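Local coordinates for antibiotic biosynthesis monooxygenase family protein (Shewanella oneidensis, PDB 2BBE) that is of unestablished function but belongs to the antibiotic biosynthesis monooxygenase family and so may act as a monooxygenase, at residues A[18-23]-A[84-89]; A[39-44]-A[48-53]; A[66-71]-A[75-80]. All blocks are in the same frame, centred on the assembly; numbering follows the deposited sequence.

Contact 1: A[18-23]-A[84-89]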
# COMPACT_ATOMS: atom_id res chain seq x y z
N ALA A 18 -0.67 8.27 14.65
CA ALA A 18 -0.73 8.30 16.13
C ALA A 18 0.67 8.00 16.65
O ALA A 18 1.19 6.88 16.48
CB ALA A 18 -1.77 7.24 16.64
N SER A 19 1.30 9.01 17.27
CA SER A 19 2.68 8.89 17.73
C SER A 19 2.69 8.87 19.24
O SER A 19 1.90 9.59 19.88
CB SER A 19 3.57 10.03 17.22
OG SER A 19 3.10 11.30 17.66
N PHE A 20 3.58 8.05 19.79
CA PHE A 20 3.69 7.86 21.23
C PHE A 20 5.13 7.98 21.64
O PHE A 20 6.00 7.29 21.09
CB PHE A 20 3.14 6.48 21.62
CG PHE A 20 1.72 6.26 21.18
CD1 PHE A 20 0.66 6.70 21.98
CD2 PHE A 20 1.45 5.71 19.92
CE1 PHE A 20 -0.66 6.55 21.57
CE2 PHE A 20 0.14 5.55 19.50
CZ PHE A 20 -0.92 5.97 20.32
N LEU A 21 5.39 8.86 22.61
CA LEU A 21 6.75 9.03 23.14
C LEU A 21 6.88 8.25 24.43
O LEU A 21 6.26 8.61 25.44
CB LEU A 21 7.04 10.51 23.42
CG LEU A 21 8.48 10.84 23.86
CD1 LEU A 21 9.48 10.64 22.69
CD2 LEU A 21 8.54 12.26 24.39
N SER A 22 7.69 7.19 24.43
CA SER A 22 7.80 6.36 25.63
C SER A 22 8.50 7.13 26.77
O SER A 22 9.27 8.08 26.53
CB SER A 22 8.51 5.03 25.36
OG SER A 22 9.91 5.23 25.37
N LYS A 23 8.21 6.73 28.00
CA LYS A 23 9.03 7.12 29.15
C LYS A 23 10.42 6.47 29.02
O LYS A 23 10.59 5.50 28.27
CB LYS A 23 8.35 6.67 30.45
CG LYS A 23 6.97 7.31 30.68
CD LYS A 23 6.26 6.72 31.90
CE LYS A 23 4.99 7.56 32.23
NZ LYS A 23 4.59 7.54 33.70
N GLN A 84 -9.06 0.17 23.54
CA GLN A 84 -9.42 0.89 24.75
C GLN A 84 -8.54 0.45 25.94
O GLN A 84 -8.15 1.29 26.77
CB GLN A 84 -10.92 0.74 25.05
CG GLN A 84 -11.87 1.18 23.90
CD GLN A 84 -12.25 2.67 23.91
OE1 GLN A 84 -13.42 3.02 23.77
NE2 GLN A 84 -11.26 3.55 24.06
N HIS A 85 -8.22 -0.84 26.02
CA HIS A 85 -7.32 -1.33 27.06
C HIS A 85 -5.93 -0.68 26.92
O HIS A 85 -5.32 -0.25 27.91
CB HIS A 85 -7.17 -2.85 26.97
CG HIS A 85 -6.19 -3.40 27.96
ND1 HIS A 85 -6.49 -3.55 29.29
CD2 HIS A 85 -4.90 -3.80 27.81
CE1 HIS A 85 -5.44 -4.04 29.93
NE2 HIS A 85 -4.46 -4.20 29.05
N TYR A 86 -5.41 -0.63 25.70
CA TYR A 86 -4.16 0.08 25.46
C TYR A 86 -4.22 1.54 25.97
O TYR A 86 -3.38 1.95 26.77
CB TYR A 86 -3.70 0.01 23.98
CG TYR A 86 -2.57 0.99 23.74
CD1 TYR A 86 -1.26 0.70 24.19
CD2 TYR A 86 -2.81 2.23 23.14
CE1 TYR A 86 -0.23 1.62 24.04
CE2 TYR A 86 -1.78 3.16 22.96
CZ TYR A 86 -0.49 2.85 23.42
OH TYR A 86 0.54 3.77 23.26
N PHE A 87 -5.21 2.32 25.52
CA PHE A 87 -5.34 3.75 25.94
C PHE A 87 -5.46 3.90 27.43
O PHE A 87 -4.73 4.67 28.04
CB PHE A 87 -6.54 4.48 25.25
CG PHE A 87 -7.14 5.64 26.08
CD1 PHE A 87 -6.34 6.61 26.70
CD2 PHE A 87 -8.53 5.78 26.20
CE1 PHE A 87 -6.89 7.65 27.45
CE2 PHE A 87 -9.09 6.83 26.93
CZ PHE A 87 -8.27 7.77 27.55
N HIS A 88 -6.39 3.15 28.03
CA HIS A 88 -6.73 3.26 29.47
C HIS A 88 -5.74 2.68 30.45
O HIS A 88 -5.54 3.23 31.53
CB HIS A 88 -8.02 2.52 29.78
CG HIS A 88 -9.25 3.25 29.37
ND1 HIS A 88 -10.49 2.98 29.91
CD2 HIS A 88 -9.44 4.24 28.46
CE1 HIS A 88 -11.38 3.79 29.37
NE2 HIS A 88 -10.77 4.56 28.49
N GLN A 89 -5.18 1.51 30.10
CA GLN A 89 -4.40 0.74 31.05
C GLN A 89 -2.90 0.70 30.73
O GLN A 89 -2.08 0.74 31.65
CB GLN A 89 -4.94 -0.68 31.18
CG GLN A 89 -6.43 -0.74 31.59
CD GLN A 89 -6.66 -0.10 32.95
OE1 GLN A 89 -5.83 -0.24 33.85
NE2 GLN A 89 -7.81 0.59 33.11

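Contact 2: A[39-44]-A[48-53]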
# COMPACT_ATOMS: atom_id res chain seq x y z
N PRO A 39 -2.28 -7.75 14.74
CA PRO A 39 -2.96 -8.88 14.08
C PRO A 39 -4.48 -8.74 14.05
O PRO A 39 -5.06 -8.97 12.99
CB PRO A 39 -2.53 -10.10 14.91
CG PRO A 39 -1.19 -9.69 15.41
CD PRO A 39 -1.38 -8.24 15.80
N ASP A 40 -5.11 -8.33 15.15
CA ASP A 40 -6.57 -8.19 15.12
C ASP A 40 -7.05 -6.97 14.34
O ASP A 40 -8.14 -6.98 13.77
CB ASP A 40 -7.17 -8.19 16.52
CG ASP A 40 -7.17 -9.58 17.15
OD1 ASP A 40 -7.04 -10.61 16.42
OD2 ASP A 40 -7.29 -9.63 18.38
N THR A 41 -6.25 -5.90 14.34
CA THR A 41 -6.65 -4.71 13.61
C THR A 41 -6.61 -4.96 12.11
O THR A 41 -7.53 -4.54 11.39
CB THR A 41 -5.80 -3.49 13.97
OG1 THR A 41 -5.93 -3.23 15.37
CG2 THR A 41 -6.26 -2.28 13.18
N ARG A 42 -5.57 -5.64 11.63
CA ARG A 42 -5.45 -5.94 10.21
C ARG A 42 -6.61 -6.82 9.74
O ARG A 42 -6.97 -6.79 8.56
CB ARG A 42 -4.09 -6.57 9.89
CG ARG A 42 -2.90 -5.59 10.04
CD ARG A 42 -1.54 -6.20 9.67
NE ARG A 42 -1.51 -6.69 8.29
CZ ARG A 42 -1.44 -7.97 7.93
NH1 ARG A 42 -1.33 -8.95 8.83
NH2 ARG A 42 -1.48 -8.27 6.64
N ARG A 43 -7.19 -7.58 10.67
CA ARG A 43 -8.31 -8.48 10.37
C ARG A 43 -9.69 -7.78 10.41
O ARG A 43 -10.71 -8.42 10.12
CB ARG A 43 -8.30 -9.69 11.32
CG ARG A 43 -7.22 -10.72 10.97
CD ARG A 43 -6.92 -11.67 12.17
NE ARG A 43 -5.99 -12.74 11.80
CZ ARG A 43 -4.66 -12.61 11.66
NH1 ARG A 43 -4.06 -11.42 11.85
NH2 ARG A 43 -3.94 -13.67 11.33
N GLU A 44 -9.72 -6.49 10.77
CA GLU A 44 -10.94 -5.67 10.69
C GLU A 44 -11.34 -5.46 9.22
O GLU A 44 -10.49 -5.12 8.39
CB GLU A 44 -10.70 -4.30 11.35
CG GLU A 44 -10.68 -4.28 12.89
CD GLU A 44 -10.19 -2.93 13.45
OE1 GLU A 44 -10.29 -1.90 12.75
OE2 GLU A 44 -9.66 -2.90 14.58
N ILE A 48 -7.59 -0.69 6.19
CA ILE A 48 -6.79 -0.74 4.94
C ILE A 48 -5.31 -0.89 5.25
O ILE A 48 -4.60 -1.68 4.62
CB ILE A 48 -7.01 0.53 4.05
CG1 ILE A 48 -8.47 0.63 3.59
CG2 ILE A 48 -6.02 0.60 2.85
CD1 ILE A 48 -8.84 2.03 2.97
N ARG A 49 -4.86 -0.15 6.27
CA ARG A 49 -3.46 -0.06 6.63
C ARG A 49 -3.34 0.15 8.12
O ARG A 49 -4.09 0.93 8.74
CB ARG A 49 -2.78 1.12 5.87
CG ARG A 49 -1.36 1.38 6.27
CD ARG A 49 -0.77 2.63 5.55
NE ARG A 49 -0.87 2.52 4.10
CZ ARG A 49 -0.88 3.56 3.26
NH1 ARG A 49 -0.80 4.80 3.73
NH2 ARG A 49 -0.95 3.35 1.95
N TYR A 50 -2.39 -0.56 8.71
CA TYR A 50 -2.09 -0.39 10.14
C TYR A 50 -0.64 -0.74 10.41
O TYR A 50 -0.31 -1.89 10.77
CB TYR A 50 -3.04 -1.28 10.94
CG TYR A 50 -3.16 -0.93 12.40
CD1 TYR A 50 -3.71 0.30 12.82
CD2 TYR A 50 -2.79 -1.86 13.36
CE1 TYR A 50 -3.87 0.60 14.18
CE2 TYR A 50 -2.96 -1.59 14.73
CZ TYR A 50 -3.49 -0.36 15.12
OH TYR A 50 -3.63 -0.12 16.46
N GLU A 51 0.23 0.25 10.21
CA GLU A 51 1.66 0.02 10.18
C GLU A 51 2.33 0.70 11.36
O GLU A 51 2.08 1.88 11.63
CB GLU A 51 2.26 0.57 8.88
CG GLU A 51 1.74 -0.17 7.64
CD GLU A 51 2.26 0.45 6.36
OE1 GLU A 51 3.04 1.43 6.42
OE2 GLU A 51 1.88 -0.06 5.29
N LEU A 52 3.17 -0.06 12.06
CA LEU A 52 3.92 0.44 13.22
C LEU A 52 5.36 0.81 12.81
O LEU A 52 5.96 0.17 11.94
CB LEU A 52 3.93 -0.63 14.32
CG LEU A 52 4.45 -0.22 15.71
CD1 LEU A 52 3.64 0.98 16.30
CD2 LEU A 52 4.41 -1.44 16.65
N ASN A 53 5.90 1.86 13.43
CA ASN A 53 7.16 2.46 13.01
C ASN A 53 7.93 2.96 14.24
O ASN A 53 7.32 3.52 15.18
CB ASN A 53 6.89 3.65 12.07
CG ASN A 53 5.95 3.29 10.90
OD1 ASN A 53 4.71 3.37 11.02
ND2 ASN A 53 6.53 2.89 9.81

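Contact 3: A[66-71]-A[75-80]. With SO4 (sulfate ion), chain C.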
# COMPACT_ATOMS: atom_id res chain seq x y z
N GLU A 66 -1.95 4.72 9.73
CA GLU A 66 -3.17 3.94 9.59
C GLU A 66 -4.04 4.47 8.46
O GLU A 66 -3.96 5.67 8.12
CB GLU A 66 -3.99 4.00 10.90
CG GLU A 66 -3.18 3.86 12.20
CD GLU A 66 -4.04 4.07 13.47
OE1 GLU A 66 -5.28 4.19 13.37
OE2 GLU A 66 -3.45 4.11 14.58
N LYS A 67 -4.89 3.60 7.92
CA LYS A 67 -5.92 3.98 6.95
C LYS A 67 -7.12 3.04 7.07
O LYS A 67 -6.97 1.82 7.20
CB LYS A 67 -5.38 3.98 5.51
CG LYS A 67 -6.21 4.82 4.51
CD LYS A 67 -5.72 4.69 3.04
CE LYS A 67 -4.39 5.41 2.77
NZ LYS A 67 -3.97 5.34 1.29
N PHE A 68 -8.32 3.63 7.04
CA PHE A 68 -9.59 2.92 7.17
C PHE A 68 -10.53 3.35 6.06
O PHE A 68 -10.41 4.46 5.52
CB PHE A 68 -10.25 3.19 8.55
CG PHE A 68 -9.43 2.68 9.69
CD1 PHE A 68 -8.42 3.48 10.24
CD2 PHE A 68 -9.63 1.38 10.18
CE1 PHE A 68 -7.62 2.99 11.29
CE2 PHE A 68 -8.84 0.88 11.21
CZ PHE A 68 -7.83 1.68 11.77
N VAL A 69 -11.46 2.46 5.69
CA VAL A 69 -12.33 2.71 4.54
C VAL A 69 -13.21 3.97 4.73
O VAL A 69 -13.61 4.61 3.76
CB VAL A 69 -13.20 1.46 4.20
CG1 VAL A 69 -12.31 0.29 3.78
CG2 VAL A 69 -14.08 1.08 5.36
N ASP A 70 -13.50 4.31 5.99
CA ASP A 70 -14.34 5.48 6.30
C ASP A 70 -14.34 5.75 7.78
O ASP A 70 -13.73 5.02 8.54
CB ASP A 70 -15.78 5.34 5.75
CG ASP A 70 -16.53 4.10 6.26
OD1 ASP A 70 -16.29 3.61 7.38
OD2 ASP A 70 -17.40 3.62 5.51
N ILE A 71 -15.01 6.83 8.20
CA ILE A 71 -15.00 7.22 9.60
C ILE A 71 -15.74 6.19 10.47
O ILE A 71 -15.31 5.92 11.58
CB ILE A 71 -15.57 8.68 9.80
CG1 ILE A 71 -15.26 9.20 11.22
CG2 ILE A 71 -17.08 8.77 9.45
CD1 ILE A 71 -13.77 9.29 11.51
N ASP A 75 -14.02 4.66 13.76
CA ASP A 75 -14.70 4.70 15.06
C ASP A 75 -14.87 3.29 15.66
O ASP A 75 -14.67 3.08 16.88
CB ASP A 75 -16.07 5.39 14.93
CG ASP A 75 -15.94 6.90 14.68
OD1 ASP A 75 -14.85 7.48 14.86
OD2 ASP A 75 -16.96 7.51 14.31
N GLU A 76 -15.21 2.33 14.80
CA GLU A 76 -15.31 0.92 15.21
C GLU A 76 -13.97 0.42 15.77
O GLU A 76 -13.94 -0.23 16.82
CB GLU A 76 -15.75 0.03 14.02
CG GLU A 76 -15.97 -1.45 14.37
CD GLU A 76 -16.75 -2.22 13.31
OE1 GLU A 76 -17.40 -1.58 12.46
OE2 GLU A 76 -16.73 -3.47 13.34
N HIS A 77 -12.88 0.72 15.06
CA HIS A 77 -11.53 0.37 15.50
C HIS A 77 -11.24 0.95 16.88
O HIS A 77 -10.76 0.24 17.77
CB HIS A 77 -10.47 0.89 14.50
CG HIS A 77 -9.08 0.90 15.05
ND1 HIS A 77 -8.36 -0.26 15.28
CD2 HIS A 77 -8.27 1.92 15.44
CE1 HIS A 77 -7.18 0.04 15.78
NE2 HIS A 77 -7.10 1.36 15.88
N CYS A 78 -11.50 2.25 17.05
CA CYS A 78 -11.22 2.95 18.31
C CYS A 78 -12.02 2.43 19.50
O CYS A 78 -11.56 2.54 20.64
CB CYS A 78 -11.41 4.46 18.16
SG CYS A 78 -10.16 5.17 17.07
N ALA A 79 -13.17 1.83 19.24
CA ALA A 79 -14.01 1.27 20.31
C ALA A 79 -13.69 -0.19 20.64
O ALA A 79 -14.32 -0.76 21.54
CB ALA A 79 -15.51 1.40 19.94
N LYS A 80 -12.77 -0.81 19.91
CA LYS A 80 -12.39 -2.21 20.20
C LYS A 80 -11.77 -2.33 21.59
O LYS A 80 -11.00 -1.47 22.01
CB LYS A 80 -11.39 -2.74 19.16
CG LYS A 80 -11.92 -2.90 17.72
CD LYS A 80 -12.94 -4.02 17.59
CE LYS A 80 -12.37 -5.23 16.85
NZ LYS A 80 -13.40 -6.32 16.71
S SO4 C . -14.23 -6.11 20.82
O1 SO4 C . -14.15 -4.77 21.36
O2 SO4 C . -15.08 -6.06 19.62
O3 SO4 C . -12.93 -6.68 20.44
O4 SO4 C . -14.88 -6.97 21.81
O HOH W 1 -4.77 2.57 16.94

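Contact 1: A[18-23]-A[84-89]
Phe20 and Tyr86 carry the whole of this contact, and both side chains are buried. They come at each other from opposite directions, Phe20 from strand 8-22 and Tyr86 from helix 81-94. Their backbones stay well apart, with the CA atoms of Phe20 and Phe87, the nearest pair, 11.0 Å from each other.

The aromatic interaction is T-shaped. Tyr86 turns the edge of its ring to the face of Phe20. The ring planes stand at 89° and the centroids are 5.4 Å apart. The tyrosine reaches the sheet because its CG is anti to the backbone N (chi1 168°), which sends the ring out from the helix.

This is a helix-on-sheet contact of the dimeric alpha/beta-barrel (ferredoxin-like) fold, in which helices lie over one face of an antiparallel sheet. Strand 8-22 is an inner strand of that sheet.

The apolar part lies along one side of the tyrosine ring. Phe20 CE1 sits in the plane of that ring at its edge, 3.8 Å from Tyr86 CE2. Leu30 of helix 27-35 and Met91 of helix 81-94 touch both aromatic side chains and extend the apolar packing. Phe98 of strand 95-107 also touches Phe20.

The polar part is a single hydroxyl. Tyr86 OH lies over the phenylalanine face, nearer the rim than the centre, and is 3.2 Å from Phe20 CD1. It is buried, yet has no hydrogen-bond partner in the model.

Contact 2: A[39-44]-A[48-53]
Helix 38-42 lies over the sheet of a dimeric alpha/beta-barrel (ferredoxin-like) fold, and here it meets strand 47-55, the next strand in the chain. Thr41 faces the strand and Tyr50 faces the helix. The two side chains cross at about a right angle.

The main interaction is a CH-pi contact. Thr41 CG2 stands over the centre of the Tyr50 ring, 3.4 Å from its centroid and only 10° off the ring normal. This methyl is anti to the backbone N, while OG1 is beside it (chi1 -60°). That rotation lays the methyl on the ring and leaves the hydroxyl toward the rim, with OG1 3.5 Å from Tyr50 CE2. The hydroxyl is not bonded to the tyrosine. It is hydrogen-bonded to the backbone O of Leu37, one turn back, which helps to fix the threonine rotation. The tyrosine ring, which also stacks with Phe64 and meets His77 at a steep angle, is buried.

Arg42 adds a looser apolar touch at the margin. Its CG is 4.4 Å from Tyr50 CB. Its polar end leads elsewhere, and NH1 is hydrogen-bonded to the C-terminal Ala108 of the third subunit. Just past the helix, Arg43 NH1 donates back to Pro39 O at 2.9 Å. That oxygen lies in the guanidinium plane, but the donor is tilted out of the carbonyl plane.

Farther along the strand, Leu52 and Asn53 pair with an antiparallel strand of the second subunit. A helix packed on one side of a sheet that runs on into a partner chain is typical of the dimeric alpha/beta-barrel fold.

Contact 3: A[66-71]-A[75-80]
His77 and Phe68 make the tight, buried part of this contact. Phe68 CZ lies 3.5 Å above the imidazole plane, offset toward its rim, and is 3.6 Å from His77 CG. The rings are oblique to each other, with planes at 32° and centroids 5.0 Å apart. His77 has CG anti to its backbone N (chi1 165°), and this swings the imidazole off helix 71-78 toward the strand.

Both nitrogens of His77 have partners. ND1 is hydrogen-bonded to Glu44 OE2. NE2 is 2.8 Å from a water that lies in the ring plane and donates to Glu66 OE2. The imidazole is thus held at both nitrogens, which probably fixes its rotation. The extended chain of Glu66 crosses it at about a right angle, the carboxylate plane turned 80° from the ring. Glu66 OE1 comes no nearer than 4.2 Å to His77 NE2, so the modelled link runs through the water.

On the outer side the backbone is still firmly bonded. Ile71 O accepts from Asp75 N at 2.8 Å, a nearly straight bond of the first turn of helix 71-78. Only the side chains are loose there: Ile71 CG1 is 3.9 Å from OD2 of the exposed Asp75. Asp70 is the N-cap of this helix, and its OD1 accepts from Ala73 N.

At the other end, exposed Lys80 makes a weak bond from NZ to a sulfate O2 at 3.4 Å. The sulfate, probably from the crystallisation liquor, also takes a hydrogen bond from Asp81 N at the start of helix 81-94. A strand that turns through an N-capping aspartate into a helix packed back over the sheet is a beta-alpha connection of the dimeric alpha/beta-barrel (ferredoxin-like) fold.

All three contacts set helical segments against the same antiparallel sheet. Contact 1 is wholly buried and aromatic, and no other subunit touches its segments. Contact 2 is also buried where helix and strand meet, but it has charged side chains at its margins that reach other subunits. Contact 3 is mixed, running from buried, water-linked polar groups to an exposed helix turn. Contacts 2 and 3 lie close together, their centres about 10 Å apart. They use neighbouring strands of the sheet, 47-55 and 61-68, which are joined by backbone pairing. Contact 1 lies about 17 Å from contact 3, centre to centre, yet Gln84 packs against Cys78 where their helices follow each other.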